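Local coordinates for protein trichothecene 15-O-acetyltransferase TRI3 (Fusarium sporotrichioides, PDB 3FOT) that transfers an acetyl group to the 15-hydroxyl of trichothecene intermediates during the biosynthesis of mycotoxins such as T-2 toxin, at residues G26-R31 against T107-E112; A56-N61 against T177-F182; H89-C94 against N228-V233; I125-T130 against L159-D164. All blocks are in the same frame, centred on the assembly; numbering follows the deposited sequence.

Interaction 1 of 4, residues G26-R31 against T107-E112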
loop_
_atom_site.group_PDB
_atom_site.type_symbol
_atom_site.label_atom_id
_atom_site.label_comp_id
_atom_site.label_asym_id
_atom_site.label_seq_id
_atom_site.Cartn_x
_atom_site.Cartn_y
_atom_site.Cartn_z
ATOM N N GLY A 26 -21.702 20.165 13.822
ATOM C CA GLY A 26 -21.121 19.868 12.519
ATOM C C GLY A 26 -19.653 19.459 12.622
ATOM O O GLY A 26 -19.032 19.172 11.602
ATOM N N ARG A 27 -19.111 19.399 13.844
ATOM C CA ARG A 27 -17.682 19.082 14.052
ATOM C C ARG A 27 -17.336 17.591 13.926
ATOM O O ARG A 27 -16.164 17.252 13.762
ATOM C CB ARG A 27 -17.174 19.647 15.392
ATOM C CG ARG A 27 -17.234 21.189 15.461
ATOM C CD ARG A 27 -16.752 21.707 16.823
ATOM N NE ARG A 27 -15.316 21.486 16.983
ATOM C CZ ARG A 27 -14.348 22.272 16.502
ATOM N NH1 ARG A 27 -14.619 23.382 15.809
ATOM N NH2 ARG A 27 -13.085 21.943 16.725
ATOM N N GLN A 28 -18.343 16.712 14.002
ATOM C CA GLN A 28 -18.142 15.271 13.784
ATOM C C GLN A 28 -18.946 14.778 12.577
ATOM O O GLN A 28 -20.140 15.061 12.459
ATOM C CB GLN A 28 -18.534 14.447 15.019
ATOM C CG GLN A 28 -18.103 12.972 14.928
ATOM C CD GLN A 28 -18.483 12.149 16.168
ATOM O OE1 GLN A 28 -19.618 11.708 16.298
ATOM N NE2 GLN A 28 -17.517 11.915 17.054
ATOM N N VAL A 29 -18.276 14.046 11.684
ATOM C CA VAL A 29 -18.937 13.455 10.506
ATOM C C VAL A 29 -18.575 11.970 10.470
ATOM O O VAL A 29 -17.520 11.572 10.989
ATOM C CB VAL A 29 -18.557 14.142 9.159
ATOM C CG1 VAL A 29 -19.206 15.528 9.040
ATOM C CG2 VAL A 29 -17.023 14.252 8.968
ATOM N N GLN A 30 -19.450 11.154 9.888
ATOM C CA GLN A 30 -19.168 9.751 9.741
ATOM C C GLN A 30 -19.645 9.238 8.387
ATOM O O GLN A 30 -20.529 9.839 7.753
ATOM C CB GLN A 30 -19.767 8.929 10.886
ATOM C CG GLN A 30 -21.283 8.789 10.856
ATOM C CD GLN A 30 -21.825 8.005 12.058
ATOM O OE1 GLN A 30 -21.133 7.789 13.053
ATOM N NE2 GLN A 30 -23.075 7.596 11.959
ATOM N N ARG A 31 -19.047 8.144 7.941
ATOM C CA ARG A 31 -19.563 7.455 6.751
ATOM C C ARG A 31 -19.378 5.954 6.840
ATOM O O ARG A 31 -18.404 5.459 7.451
ATOM C CB ARG A 31 -18.945 8.006 5.461
ATOM C CG ARG A 31 -17.479 7.664 5.286
ATOM C CD ARG A 31 -16.911 8.313 4.012
ATOM N NE ARG A 31 -15.462 8.084 3.926
ATOM C CZ ARG A 31 -14.901 6.973 3.437
ATOM N NH1 ARG A 31 -13.575 6.867 3.403
ATOM N NH2 ARG A 31 -15.665 5.960 3.009
ATOM N N THR A 107 -15.154 7.605 11.100
ATOM C CA THR A 107 -15.581 8.866 11.719
ATOM C C THR A 107 -14.437 9.884 11.692
ATOM O O THR A 107 -13.279 9.508 11.885
ATOM C CB THR A 107 -16.050 8.607 13.159
ATOM O OG1 THR A 107 -17.226 7.784 13.131
ATOM C CG2 THR A 107 -16.375 9.911 13.882
ATOM N N TYR A 108 -14.768 11.152 11.441
ATOM C CA TYR A 108 -13.819 12.233 11.658
ATOM C C TYR A 108 -14.425 13.289 12.590
ATOM O O TYR A 108 -15.575 13.711 12.388
ATOM C CB TYR A 108 -13.362 12.912 10.350
ATOM C CG TYR A 108 -12.362 13.997 10.683
ATOM C CD1 TYR A 108 -11.056 13.652 11.048
ATOM C CD2 TYR A 108 -12.747 15.348 10.737
ATOM C CE1 TYR A 108 -10.133 14.614 11.440
ATOM C CE2 TYR A 108 -11.824 16.339 11.122
ATOM C CZ TYR A 108 -10.521 15.950 11.471
ATOM O OH TYR A 108 -9.606 16.898 11.857
ATOM N N GLU A 109 -13.652 13.720 13.581
ATOM C CA GLU A 109 -14.081 14.823 14.451
ATOM C C GLU A 109 -12.961 15.863 14.564
ATOM O O GLU A 109 -11.808 15.525 14.842
ATOM C CB GLU A 109 -14.495 14.295 15.827
ATOM C CG GLU A 109 -14.924 15.378 16.829
ATOM C CD GLU A 109 -15.235 14.824 18.212
ATOM O OE1 GLU A 109 -14.742 13.730 18.583
ATOM O OE2 GLU A 109 -15.986 15.498 18.942
ATOM N N SER A 110 -13.300 17.123 14.317
ATOM C CA SER A 110 -12.329 18.213 14.544
ATOM C C SER A 110 -11.874 18.244 15.995
ATOM O O SER A 110 -12.662 17.939 16.892
ATOM C CB SER A 110 -12.954 19.555 14.225
ATOM O OG SER A 110 -13.001 19.771 12.865
ATOM N N PRO A 111 -10.603 18.620 16.244
ATOM C CA PRO A 111 -10.155 18.776 17.632
ATOM C C PRO A 111 -11.029 19.790 18.378
ATOM O O PRO A 111 -11.406 20.819 17.815
ATOM C CB PRO A 111 -8.718 19.310 17.487
ATOM C CG PRO A 111 -8.275 18.775 16.127
ATOM C CD PRO A 111 -9.509 18.865 15.276
ATOM N N GLU A 112 -11.367 19.453 19.615
ATOM C CA GLU A 112 -12.192 20.309 20.474
ATOM C C GLU A 112 -11.493 21.613 20.842
ATOM O O GLU A 112 -12.141 22.586 21.234
ATOM C CB GLU A 112 -12.598 19.554 21.742
ATOM C CG GLU A 112 -11.447 18.890 22.488
ATOM C CD GLU A 112 -11.682 18.797 23.987
ATOM O OE1 GLU A 112 -12.470 17.931 24.418
ATOM O OE2 GLU A 112 -11.056 19.585 24.735
HETATM O O HOH W 1 -14.802 18.681 18.496
#

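Interaction 2 of 4, residues A56-N61 against T177-F182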
loop_
_atom_site.group_PDB
_atom_site.type_symbol
_atom_site.label_atom_id
_atom_site.label_comp_id
_atom_site.label_asym_id
_atom_site.label_seq_id
_atom_site.Cartn_x
_atom_site.Cartn_y
_atom_site.Cartn_z
ATOM N N ALA A 56 8.685 2.004 5.677
ATOM C CA ALA A 56 9.965 2.138 6.359
ATOM C C ALA A 56 10.837 3.029 5.503
ATOM O O ALA A 56 11.105 2.704 4.321
ATOM C CB ALA A 56 10.621 0.744 6.572
ATOM N N THR A 57 11.226 4.178 6.050
ATOM C CA THR A 57 12.086 5.095 5.306
ATOM C C THR A 57 13.428 5.150 6.042
ATOM O O THR A 57 13.463 5.237 7.263
ATOM C CB THR A 57 11.463 6.509 5.092
ATOM O OG1 THR A 57 11.245 7.163 6.353
ATOM C CG2 THR A 57 10.122 6.445 4.309
ATOM N N SER A 58 14.530 5.048 5.322
ATOM C CA SER A 58 15.833 5.226 5.929
ATOM C C SER A 58 16.367 6.548 5.420
ATOM O O SER A 58 16.447 6.751 4.213
ATOM C CB SER A 58 16.788 4.109 5.504
ATOM O OG SER A 58 17.940 4.126 6.297
ATOM N N LEU A 59 16.736 7.423 6.342
ATOM C CA LEU A 59 17.173 8.765 5.992
ATOM C C LEU A 59 18.621 8.922 6.446
ATOM O O LEU A 59 19.093 8.212 7.350
ATOM C CB LEU A 59 16.300 9.819 6.672
ATOM C CG LEU A 59 14.764 9.726 6.627
ATOM C CD1 LEU A 59 14.179 10.912 7.384
ATOM C CD2 LEU A 59 14.230 9.708 5.222
ATOM N N ARG A 60 19.331 9.835 5.808
ATOM C CA ARG A 60 20.696 10.147 6.229
ATOM C C ARG A 60 20.789 11.642 6.537
ATOM O O ARG A 60 20.287 12.469 5.783
ATOM C CB ARG A 60 21.692 9.769 5.140
ATOM C CG ARG A 60 23.132 9.967 5.563
ATOM C CD ARG A 60 24.153 9.297 4.625
ATOM N NE ARG A 60 23.837 7.899 4.293
ATOM C CZ ARG A 60 24.147 6.829 5.029
ATOM N NH1 ARG A 60 24.804 6.946 6.178
ATOM N NH2 ARG A 60 23.810 5.618 4.600
ATOM N N ASN A 61 21.457 11.978 7.633
ATOM C CA ASN A 61 21.704 13.352 7.984
ATOM C C ASN A 61 22.733 13.960 7.024
ATOM O O ASN A 61 23.931 13.636 7.094
ATOM C CB ASN A 61 22.186 13.471 9.433
ATOM C CG ASN A 61 22.514 14.914 9.809
ATOM O OD1 ASN A 61 22.249 15.833 9.029
ATOM N ND2 ASN A 61 23.034 15.119 11.018
ATOM N N THR A 177 22.359 7.738 10.104
ATOM C CA THR A 177 21.048 7.313 9.625
ATOM C C THR A 177 19.996 7.661 10.670
ATOM O O THR A 177 20.219 7.491 11.875
ATOM C CB THR A 177 21.109 5.783 9.406
ATOM O OG1 THR A 177 21.953 5.548 8.266
ATOM C CG2 THR A 177 19.744 5.161 9.186
ATOM N N VAL A 178 18.859 8.177 10.217
ATOM C CA VAL A 178 17.659 8.244 11.042
ATOM C C VAL A 178 16.634 7.401 10.274
ATOM O O VAL A 178 16.435 7.629 9.083
ATOM C CB VAL A 178 17.107 9.669 11.190
ATOM C CG1 VAL A 178 15.775 9.643 11.939
ATOM C CG2 VAL A 178 18.094 10.575 11.950
ATOM N N GLU A 179 16.005 6.438 10.945
ATOM C CA GLU A 179 14.989 5.614 10.284
ATOM C C GLU A 179 13.627 6.119 10.740
ATOM O O GLU A 179 13.460 6.500 11.896
ATOM C CB GLU A 179 15.154 4.144 10.696
ATOM C CG GLU A 179 16.515 3.543 10.338
ATOM C CD GLU A 179 16.470 2.577 9.141
ATOM O OE1 GLU A 179 15.446 1.882 8.916
ATOM O OE2 GLU A 179 17.489 2.471 8.432
ATOM N N ILE A 180 12.648 6.115 9.838
ATOM C CA ILE A 180 11.284 6.390 10.279
ATOM C C ILE A 180 10.413 5.221 9.830
ATOM O O ILE A 180 10.434 4.857 8.657
ATOM C CB ILE A 180 10.730 7.706 9.678
ATOM C CG1 ILE A 180 11.673 8.883 9.961
ATOM C CG2 ILE A 180 9.326 7.974 10.208
ATOM C CD1 ILE A 180 11.173 10.235 9.380
ATOM N N LEU A 181 9.665 4.658 10.769
ATOM C CA LEU A 181 8.628 3.690 10.452
ATOM C C LEU A 181 7.283 4.386 10.562
ATOM O O LEU A 181 6.919 4.870 11.642
ATOM C CB LEU A 181 8.663 2.536 11.454
ATOM C CG LEU A 181 7.683 1.402 11.085
ATOM C CD1 LEU A 181 8.054 0.701 9.760
ATOM C CD2 LEU A 181 7.618 0.401 12.268
ATOM N N PHE A 182 6.557 4.456 9.443
ATOM C CA PHE A 182 5.155 4.909 9.459
ATOM C C PHE A 182 4.295 3.686 9.605
ATOM O O PHE A 182 4.548 2.664 8.973
ATOM C CB PHE A 182 4.790 5.643 8.172
ATOM C CG PHE A 182 5.632 6.880 7.927
ATOM C CD1 PHE A 182 5.173 8.131 8.313
ATOM C CD2 PHE A 182 6.888 6.783 7.315
ATOM C CE1 PHE A 182 5.940 9.299 8.072
ATOM C CE2 PHE A 182 7.670 7.940 7.082
ATOM C CZ PHE A 182 7.198 9.196 7.477
#

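Interaction 3 of 4, residues H89-C94 against N228-V233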
loop_
_atom_site.group_PDB
_atom_site.type_symbol
_atom_site.label_atom_id
_atom_site.label_comp_id
_atom_site.label_asym_id
_atom_site.label_seq_id
_atom_site.Cartn_x
_atom_site.Cartn_y
_atom_site.Cartn_z
ATOM N N HIS A 89 -5.140 17.122 5.165
ATOM C CA HIS A 89 -5.623 15.764 4.870
ATOM C C HIS A 89 -6.031 15.045 6.157
ATOM O O HIS A 89 -5.270 14.273 6.732
ATOM C CB HIS A 89 -4.583 14.991 4.053
ATOM C CG HIS A 89 -4.242 15.684 2.773
ATOM N ND1 HIS A 89 -5.184 15.911 1.794
ATOM C CD2 HIS A 89 -3.102 16.267 2.343
ATOM C CE1 HIS A 89 -4.630 16.576 0.798
ATOM N NE2 HIS A 89 -3.366 16.803 1.106
ATOM N N PRO A 90 -7.247 15.335 6.628
ATOM C CA PRO A 90 -7.682 14.798 7.931
ATOM C C PRO A 90 -7.907 13.289 8.022
ATOM O O PRO A 90 -8.248 12.801 9.109
ATOM C CB PRO A 90 -8.984 15.559 8.245
ATOM C CG PRO A 90 -9.223 16.496 7.072
ATOM C CD PRO A 90 -8.225 16.237 5.992
ATOM N N GLU A 91 -7.682 12.547 6.937
ATOM C CA GLU A 91 -7.698 11.105 7.001
ATOM C C GLU A 91 -6.760 10.584 8.091
ATOM O O GLU A 91 -7.014 9.541 8.662
ATOM C CB GLU A 91 -7.253 10.517 5.664
ATOM C CG GLU A 91 -8.351 10.550 4.601
ATOM C CD GLU A 91 -8.535 11.881 3.918
ATOM O OE1 GLU A 91 -7.724 12.830 4.102
ATOM O OE2 GLU A 91 -9.504 11.956 3.153
ATOM N N CYS A 92 -5.684 11.328 8.365
ATOM C CA CYS A 92 -4.683 10.930 9.368
ATOM C C CYS A 92 -5.213 10.891 10.818
ATOM O O CYS A 92 -4.526 10.371 11.715
ATOM C CB CYS A 92 -3.452 11.839 9.271
ATOM S SG CYS A 92 -3.808 13.551 9.758
ATOM N N ALA A 93 -6.426 11.426 11.052
ATOM C CA ALA A 93 -7.053 11.296 12.374
ATOM C C ALA A 93 -8.471 10.726 12.380
ATOM O O ALA A 93 -9.191 10.855 13.391
ATOM C CB ALA A 93 -7.030 12.649 13.105
ATOM N N CYS A 94 -8.879 10.103 11.275
ATOM C CA CYS A 94 -10.150 9.386 11.271
ATOM C C CYS A 94 -10.029 8.175 12.205
ATOM O O CYS A 94 -8.918 7.684 12.467
ATOM C CB CYS A 94 -10.549 8.952 9.852
ATOM S SG CYS A 94 -10.952 10.312 8.741
ATOM N N ASN A 228 -11.761 19.340 3.864
ATOM C CA ASN A 228 -10.538 18.803 3.233
ATOM C C ASN A 228 -10.469 17.278 3.223
ATOM O O ASN A 228 -9.595 16.697 2.566
ATOM C CB ASN A 228 -9.277 19.384 3.895
ATOM C CG ASN A 228 -9.092 20.862 3.603
ATOM O OD1 ASN A 228 -9.615 21.381 2.614
ATOM N ND2 ASN A 228 -8.292 21.532 4.427
ATOM N N LEU A 229 -11.361 16.633 3.980
ATOM C CA LEU A 229 -11.559 15.188 3.841
ATOM C C LEU A 229 -11.806 14.826 2.365
ATOM O O LEU A 229 -12.482 15.559 1.633
ATOM C CB LEU A 229 -12.732 14.724 4.694
ATOM C CG LEU A 229 -12.582 14.640 6.209
ATOM C CD1 LEU A 229 -13.956 14.587 6.894
ATOM C CD2 LEU A 229 -11.721 13.437 6.634
ATOM N N SER A 230 -11.235 13.706 1.918
ATOM C CA SER A 230 -11.450 13.248 0.544
ATOM C C SER A 230 -12.957 13.031 0.408
ATOM O O SER A 230 -13.603 12.505 1.327
ATOM C CB SER A 230 -10.669 11.941 0.259
ATOM O OG SER A 230 -9.258 12.203 0.206
ATOM N N PRO A 231 -13.530 13.455 -0.726
ATOM C CA PRO A 231 -14.964 13.250 -0.881
ATOM C C PRO A 231 -15.313 11.766 -1.056
ATOM O O PRO A 231 -14.396 10.950 -1.292
ATOM C CB PRO A 231 -15.296 14.082 -2.124
ATOM C CG PRO A 231 -14.031 14.122 -2.912
ATOM C CD PRO A 231 -12.931 14.142 -1.885
ATOM N N PRO A 232 -16.604 11.407 -0.896
ATOM C CA PRO A 232 -16.952 10.002 -1.095
ATOM C C PRO A 232 -16.658 9.558 -2.525
ATOM O O PRO A 232 -16.989 10.254 -3.502
ATOM C CB PRO A 232 -18.443 9.942 -0.763
ATOM C CG PRO A 232 -18.718 11.190 0.058
ATOM C CD PRO A 232 -17.782 12.215 -0.510
ATOM N N VAL A 233 -16.023 8.399 -2.649
ATOM C CA VAL A 233 -15.542 7.948 -3.960
ATOM C C VAL A 233 -16.709 7.847 -4.987
ATOM O O VAL A 233 -16.585 8.253 -6.151
ATOM C CB VAL A 233 -14.724 6.618 -3.813
ATOM C CG1 VAL A 233 -15.592 5.517 -3.198
ATOM C CG2 VAL A 233 -14.150 6.184 -5.134
HETATM O O HOH W 2 -7.728 14.711 2.219
HETATM O O HOH W 3 -11.977 10.807 3.141
#

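Interaction 4 of 4, residues I125-T130 against L159-D164. With SO4 (sulfate ion), chain J.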
loop_
_atom_site.group_PDB
_atom_site.type_symbol
_atom_site.label_atom_id
_atom_site.label_comp_id
_atom_site.label_asym_id
_atom_site.label_seq_id
_atom_site.Cartn_x
_atom_site.Cartn_y
_atom_site.Cartn_z
ATOM N N ILE A 125 3.669 10.536 17.509
ATOM C CA ILE A 125 5.075 10.579 17.102
ATOM C C ILE A 125 5.916 10.059 18.251
ATOM O O ILE A 125 5.807 10.557 19.371
ATOM C CB ILE A 125 5.544 12.018 16.765
ATOM C CG1 ILE A 125 4.609 12.724 15.768
ATOM C CG2 ILE A 125 7.001 12.013 16.281
ATOM C CD1 ILE A 125 4.601 12.162 14.386
ATOM N N HIS A 126 6.736 9.052 17.956
ATOM C CA HIS A 126 7.521 8.345 18.968
ATOM C C HIS A 126 8.976 8.294 18.571
ATOM O O HIS A 126 9.297 8.261 17.390
ATOM C CB HIS A 126 6.972 6.931 19.095
ATOM C CG HIS A 126 5.499 6.911 19.341
ATOM N ND1 HIS A 126 4.951 7.323 20.534
ATOM C CD2 HIS A 126 4.460 6.612 18.529
ATOM C CE1 HIS A 126 3.632 7.255 20.453
ATOM N NE2 HIS A 126 3.309 6.815 19.253
ATOM N N VAL A 127 9.866 8.263 19.555
ATOM C CA VAL A 127 11.283 8.157 19.241
ATOM C C VAL A 127 11.971 7.073 20.071
ATOM O O VAL A 127 11.521 6.733 21.196
ATOM C CB VAL A 127 12.043 9.496 19.456
ATOM C CG1 VAL A 127 11.367 10.640 18.732
ATOM C CG2 VAL A 127 12.210 9.797 20.948
ATOM N N GLN A 128 13.045 6.525 19.516
ATOM C CA GLN A 128 13.849 5.531 20.228
ATOM C C GLN A 128 15.310 5.684 19.843
ATOM O O GLN A 128 15.645 5.552 18.678
ATOM C CB GLN A 128 13.454 4.100 19.845
ATOM C CG GLN A 128 12.036 3.664 20.096
ATOM C CD GLN A 128 11.841 2.177 19.811
ATOM O OE1 GLN A 128 12.810 1.406 19.749
ATOM N NE2 GLN A 128 10.584 1.769 19.640
ATOM N N PRO A 129 16.197 5.952 20.831
ATOM C CA PRO A 129 17.627 5.792 20.556
ATOM C C PRO A 129 17.937 4.308 20.514
ATOM O O PRO A 129 17.827 3.629 21.540
ATOM C CB PRO A 129 18.317 6.465 21.754
ATOM C CG PRO A 129 17.248 7.019 22.614
ATOM C CD PRO A 129 15.930 6.402 22.200
ATOM N N THR A 130 18.296 3.810 19.333
ATOM C CA THR A 130 18.438 2.389 19.073
ATOM C C THR A 130 19.199 2.143 17.771
ATOM O O THR A 130 19.167 2.971 16.878
ATOM C CB THR A 130 17.037 1.678 18.970
ATOM O OG1 THR A 130 17.217 0.263 18.773
ATOM C CG2 THR A 130 16.203 2.268 17.807
ATOM N N LEU A 159 4.154 7.538 13.744
ATOM C CA LEU A 159 5.548 7.557 13.243
ATOM C C LEU A 159 6.475 7.161 14.369
ATOM O O LEU A 159 6.250 7.575 15.522
ATOM C CB LEU A 159 5.967 8.987 12.850
ATOM C CG LEU A 159 5.641 9.568 11.483
ATOM C CD1 LEU A 159 4.133 9.710 11.309
ATOM C CD2 LEU A 159 6.325 10.930 11.282
ATOM N N PHE A 160 7.518 6.398 14.044
ATOM C CA PHE A 160 8.583 6.071 14.984
ATOM C C PHE A 160 9.920 6.493 14.412
ATOM O O PHE A 160 10.297 6.036 13.338
ATOM C CB PHE A 160 8.619 4.566 15.252
ATOM C CG PHE A 160 7.352 4.034 15.829
ATOM C CD1 PHE A 160 7.202 3.924 17.207
ATOM C CD2 PHE A 160 6.322 3.600 14.986
ATOM C CE1 PHE A 160 6.028 3.438 17.751
ATOM C CE2 PHE A 160 5.148 3.097 15.516
ATOM C CZ PHE A 160 4.990 3.017 16.895
ATOM N N LEU A 161 10.618 7.377 15.120
ATOM C CA LEU A 161 11.910 7.913 14.655
ATOM C C LEU A 161 12.985 7.183 15.433
ATOM O O LEU A 161 12.935 7.133 16.664
ATOM C CB LEU A 161 12.015 9.425 14.927
ATOM C CG LEU A 161 10.808 10.328 14.578
ATOM C CD1 LEU A 161 10.991 11.767 15.081
ATOM C CD2 LEU A 161 10.478 10.297 13.106
ATOM N N LEU A 162 13.935 6.609 14.722
ATOM C CA LEU A 162 14.941 5.761 15.339
ATOM C C LEU A 162 16.295 6.252 14.884
ATOM O O LEU A 162 16.478 6.573 13.715
ATOM C CB LEU A 162 14.753 4.321 14.851
ATOM C CG LEU A 162 13.332 3.723 14.847
ATOM C CD1 LEU A 162 13.356 2.344 14.198
ATOM C CD2 LEU A 162 12.775 3.682 16.268
ATOM N N SER A 163 17.261 6.294 15.790
ATOM C CA SER A 163 18.630 6.606 15.381
ATOM C C SER A 163 19.567 5.990 16.406
ATOM O O SER A 163 19.257 5.961 17.593
ATOM C CB SER A 163 18.890 8.124 15.257
ATOM O OG SER A 163 20.130 8.386 14.578
ATOM N N ASP A 164 20.720 5.527 15.922
ATOM C CA ASP A 164 21.698 4.858 16.787
ATOM C C ASP A 164 22.551 5.887 17.533
ATOM O O ASP A 164 23.727 6.089 17.218
ATOM C CB ASP A 164 22.573 3.909 15.980
ATOM C CG ASP A 164 23.398 2.987 16.863
ATOM O OD1 ASP A 164 23.183 2.954 18.100
ATOM O OD2 ASP A 164 24.268 2.303 16.302
HETATM S S SO4 J . 7.446 8.561 22.917
HETATM O O1 SO4 J . 8.653 8.945 22.144
HETATM O O2 SO4 J . 7.749 8.728 24.350
HETATM O O3 SO4 J . 6.270 9.359 22.570
HETATM O O4 SO4 J . 7.087 7.157 22.684
#

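Interaction 1 of 4, residues G26-R31 against T107-E112
Val29 and Tyr108 form an antiparallel hydrogen-bonded pair. Val29 N donates a hydrogen bond to Tyr108 O at 2.8 Å, and Tyr108 N returns a bond to Val29 O at 2.8 Å. A third backbone bond runs from Ser110 N to Arg27 O (2.9 Å), just past the end of the regular strand pairing. Here the side chain of Arg27 reaches over the other segment. Its chain bends at chi3 (69°), which brings the guanidinium near Ser110, with Ser110 CB over one face but off toward the rim. The exact placement of the NH2 end is doubtful. A water in the guanidinium plane accepts from Arg27 NE and donates to Ser110 O, with a weak further bond to Glu109 OE2. Arg27 NH1 is held by Trp222 O.

Gln28, Gln30, Thr107 and Glu109 share one face of the sheet. Gln28 CG and Thr107 CG2 touch at 3.7 Å. The Gln28 amide and the Glu109 carboxylate are turned 68° apart, and Gln28 OE1 is bonded to Thr22. Gln30 lies alongside Thr107 and points the same way, its CB 3.6 Å from Thr107 OG1. Val29 and Tyr108 point to the other face, where Val29 CG2 packs on Tyr108 CB at 4.1 Å. That face is buried. Tyr108 OH bonds to Glu225 and Arg86, and Ser110 OG also bonds to Glu225.

The pair forms the middle of a small antiparallel sheet. Strand 28-32 is flanked by strand 20-21, and strand 105-109 by strand 95-97. The Tyr108 face lies against the loop that carries Pro90.

Interaction 2 of 4, residues A56-N61 against T177-F182
Thr57 with Ile180 and Leu59 with Val178 are the hydrogen-bonded pairs of a buried antiparallel strand pair inside the six-stranded mixed sheet. Strand 53-61 runs beside strand 177-184, and the axes of the two short segments are 4.5 Å apart. Strand 457-469 flanks strand 53-61 on its other side. Thr57 N to Ile180 O (2.8 Å) is almost perfectly straight, at 179°. Ile180 N returns a bond to Thr57 O. Leu59 and Val178 exchange a second pair of bonds, both less straight.

On one face Ser58 OG donates to Glu179 OE2 at 2.7 Å. The hydroxyl lies anti to the backbone N of Ser58 (chi1 -168°). The Glu179 chain folds at chi2 (-106°), which brings its carboxylate over to Ser58. The hydroxyl meets OE2 from above the carboxylate plane. Glu179 OE1 is bound by Ala134 N, so the two oxygens have separate partners. Ala56 CB packs on Leu181 CD1 at 4.1 Å.

The other face is largely apolar. Leu59 CD1 meets Ile180 CD1 at 3.7 Å. Thr57 lies alongside Ile180, and Thr57 OG1 approaches the edge of the Phe182 ring, 3.7 Å from CE2. This hydroxyl also makes a weak bond to Ile180 O.

Helices cover both faces of this strand pair. Phe202 of helix 191-205 lies on Thr57 and Ile180, while helix 134-147 lies on Ala56 and Leu181. A mixed sheet with helices packed on it is consistent with the CoA-dependent acyltransferase fold of the BAHD superfamily.

Interaction 3 of 4, residues H89-C94 against N228-V233
Glu91 reaches across to Ser230 and holds it with one carboxylate oxygen. The Glu91 chain folds at chi2 (80°), which turns the carboxylate toward the second segment. OE2 accepts from Ser230 N at 2.8 Å on its syn lone pair. The same oxygen takes the Ser230 hydroxyl, OG to OE2 at 3.0 Å, from above the carboxylate plane. The backbone and side chain of one serine thus grip one oxygen from two directions. Such bonding would probably stabilise a charged carboxylate in this buried place. Ser230 OG also has Tyr354 N as a partner.

The other oxygen is reached through a water. This water donates to Glu91 OE1 (2.7 Å) and Asn228 O (2.7 Å). It also lies in the plane of the His89 ring, 2.8 Å from ND1. The His89 ring itself stacks on Tyr354.

Next to this polar cluster is an apolar one. Leu229 slants across Pro90, with Leu229 CD2 3.8 Å from Pro90 CB. The same methyl also meets Cys94 SG at 3.8 Å, roughly at right angles to the proline contact. Pro90 CD lies against Asn228, 3.9 Å from its CB. Asn228 ND2 hydrogen-bonds to Phe87 O near the end of helix 71-88.

The contact joins the short 3-10 turn at residues 90-92, just after helix 71-88, to the irregular chain between helices 191-205 and 246-264. Tyr108 of strand 105-109 packs on Pro90, Cys94 and Leu229. Phe197 of helix 191-205 touches His89 and Cys92.

Interaction 4 of 4, residues I125-T130 against L159-D164
His126 and Phe160 sit side by side on one face of a parallel strand pair. Their rings are near parallel but slid apart, with centroids 5.1 Å from each other and planes at 29°, so they barely overlap. Phe160 CE1 lies 3.6 Å from His126 CD2. With CG beside the backbone N in both residues (chi1 -53° and -60°), the two rings lean the same way. Further along this face, Leu162 CD2 lies 3.7 Å from Gln128 CB. Leu162 CB also touches Thr130 CG2.

The opposite face carries aliphatic packing. Ile125 CD1 meets Leu159 CD2 at 3.8 Å, and Val127 CG1 rests on Leu161 CD1 at 3.8 Å.

The strand backbones set these pairs in register. His126 N bonds to Leu159 O, His126 O accepts from Leu161 N at 2.8 Å, and Gln128 N bonds to Leu161 O. The bond from Ser163 N to Gln128 O is weak, but Thr130 N to Ser163 O closes the series.

On the outer side of strand 125-129 a sulfate, probably from the crystallisation liquor, is bound. Val127 N donates to its O1 at 2.9 Å. His126 ND1 donates to both O4 (3.0 Å) and O3, with the sulfur in the plane of the ring.

Strand 125-129 is one of the two edge strands of the six-stranded sheet, and strand 158-163 separates it from strand 177-184. Leu137 of helix 134-147 covers Gln128, Phe160 and Leu162. Helix 71-88 covers the other face through Leu74, Lys75, Phe78 and Glu79.

In the fold
The four contacts form two groups. Interactions 2 and 4 share the six-stranded sheet, with centres about 9 Å apart. Strand 158-163 pairs with strand 177-184 between them. Glu179 N probably bonds to Leu162 O, and Thr177 O to Ser163 OG, both at 2.8 Å. Interactions 1 and 3 form the other group, with centres about 11 Å apart. Leu229 CD1 packs on Val29 CG2 at 3.7 Å. The groups stay separate: the nearest atoms of interactions 3 and 4 are about 8 Å apart. Helix 71-88 links them, since it covers interaction 4 and leads into residues 89-94. All four contacts lie away from His414, which binds 15-deacetylcalonectrin.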